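Local coordinates for thioesterase superfamily protein (Shewanella loihica, PDB 2PRX) that probably hydrolyses thioesters, as a hotdog-fold member of the thioesterase superfamily whose two chains assemble as a dimer, at residues G55-Y58 / G59-A63. Sequence-based numbering, arbitrary orientation.
Sequences GFVY and GGLIA
Val-57 and Ile-62 supply the apolar centre, where the chain turns from a loop into a helix. The CG1 methyl of Val-57 lies 3.7 Å from Ile-62 CG1, and the two side chains run at a slant to each other. The same methyl meets Leu-61 CD2 more loosely, at 4.2 Å. Its position follows from chi1 of Val-57 (169°), which sets CG1 opposite the backbone N and beside the carbonyl carbon, on the side of the first helical turn. Next to this cluster the Tyr-58 ring lies flat over the backbone of that turn: Gly-60 N sits 3.3 Å above the ring plane, over its centre. Gly-60 CA makes a CH-pi contact with the same face, 3.7 Å from the centroid of the Tyr-58 ring and 24° off its normal. Glycine is needed for so close an approach, since a CB at Gly-60 would run into Tyr-58 CE2. Segment 59-63 opens helix 59-78, the long helix that a hotdog fold wraps in its antiparallel sheet, and Ala-63 packs on strand 95-104. The Tyr-58 ring also reaches the dimer interface, meeting the ring of Tyr-19 of the second subunit with the two planes nearly parallel, while its OH makes a weak hydrogen bond to Ser-64 O of that subunit. Replacing Tyr-58 with an alanine would probably uncover the Gly-60 backbone and deprive Tyr-19 of the other chain of its ring partner. At the polar edge, Tyr-58 occupies the N-cap position, and Tyr-58 O accepts the first-turn hydrogen bond from Ile-62 N at 3.2 Å. That bond is nearly straight (167° at the hydrogen) and lies in the carbonyl plane; one residue further along, Ala-63 N donates to Gly-59 O at 2.8 Å.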
loop_
_atom_site.group_PDB
_atom_site.type_symbol
_atom_site.label_atom_id
_atom_site.label_comp_id
_atom_site.label_asym_id
_atom_site.label_seq_id
_atom_site.Cartn_x
_atom_site.Cartn_y
_atom_site.Cartn_z
ATOM N N GLY A 55 4.214 13.100 -13.839
ATOM C CA GLY A 55 4.073 12.214 -14.976
ATOM C C GLY A 55 3.713 10.788 -14.598
ATOM O O GLY A 55 3.388 10.012 -15.501
ATOM N N PHE A 56 3.805 10.475 -13.314
ATOM C CA PHE A 56 3.588 9.132 -12.803
ATOM C C PHE A 56 2.690 9.136 -11.562
ATOM O O PHE A 56 2.496 10.167 -10.919
ATOM C CB PHE A 56 4.902 8.433 -12.459
ATOM C CG PHE A 56 5.894 8.348 -13.607
ATOM C CD1 PHE A 56 5.769 7.415 -14.617
ATOM C CD2 PHE A 56 6.954 9.243 -13.642
ATOM C CE1 PHE A 56 6.682 7.367 -15.654
ATOM C CE2 PHE A 56 7.877 9.189 -14.667
ATOM C CZ PHE A 56 7.749 8.252 -15.677
ATOM N N VAL A 57 2.176 7.961 -11.270
ATOM C CA VAL A 57 1.180 7.680 -10.272
ATOM C C VAL A 57 1.755 7.201 -8.947
ATOM O O VAL A 57 2.604 6.321 -8.883
ATOM C CB VAL A 57 0.205 6.566 -10.720
ATOM C CG1 VAL A 57 -0.652 6.131 -9.532
ATOM C CG2 VAL A 57 -0.634 7.019 -11.899
ATOM N N TYR A 58 1.217 7.801 -7.886
ATOM C CA TYR A 58 1.616 7.473 -6.527
ATOM C C TYR A 58 1.551 5.987 -6.238
ATOM O O TYR A 58 0.555 5.305 -6.450
ATOM C CB TYR A 58 0.702 8.270 -5.582
ATOM C CG TYR A 58 1.039 8.039 -4.131
ATOM C CD1 TYR A 58 2.365 7.970 -3.732
ATOM C CD2 TYR A 58 0.028 7.886 -3.205
ATOM C CE1 TYR A 58 2.681 7.752 -2.404
ATOM C CE2 TYR A 58 0.338 7.675 -1.880
ATOM C CZ TYR A 58 1.657 7.609 -1.495
ATOM O OH TYR A 58 1.948 7.399 -0.167
ATOM N N GLY A 59 2.631 5.432 -5.705
ATOM C CA GLY A 59 2.705 4.070 -5.247
ATOM C C GLY A 59 1.708 3.679 -4.181
ATOM O O GLY A 59 1.203 2.545 -4.254
ATOM N N GLY A 60 1.383 4.533 -3.211
ATOM C CA GLY A 60 0.385 4.267 -2.190
ATOM C C GLY A 60 -1.011 3.961 -2.787
ATOM O O GLY A 60 -1.661 3.069 -2.298
ATOM N N LEU A 61 -1.364 4.802 -3.750
ATOM C CA LEU A 61 -2.605 4.616 -4.495
ATOM C C LEU A 61 -2.595 3.262 -5.180
ATOM O O LEU A 61 -3.550 2.494 -5.080
ATOM C CB LEU A 61 -2.811 5.740 -5.531
ATOM C CG LEU A 61 -4.101 5.554 -6.345
ATOM C CD1 LEU A 61 -5.334 5.524 -5.455
ATOM C CD2 LEU A 61 -4.220 6.660 -7.374
ATOM N N ILE A 62 -1.518 2.940 -5.874
ATOM C CA ILE A 62 -1.373 1.625 -6.530
ATOM C C ILE A 62 -1.488 0.525 -5.507
ATOM O O ILE A 62 -2.287 -0.407 -5.623
ATOM C CB ILE A 62 -0.045 1.621 -7.319
ATOM C CG1 ILE A 62 -0.061 2.684 -8.403
ATOM C CG2 ILE A 62 0.291 0.252 -7.872
ATOM C CD1 ILE A 62 0.998 2.614 -9.474
ATOM N N ALA A 63 -0.741 0.572 -4.410
ATOM C CA ALA A 63 -0.890 -0.447 -3.383
ATOM C C ALA A 63 -2.305 -0.483 -2.812
ATOM O O ALA A 63 -2.738 -1.577 -2.413
ATOM C CB ALA A 63 0.099 -0.234 -2.242
#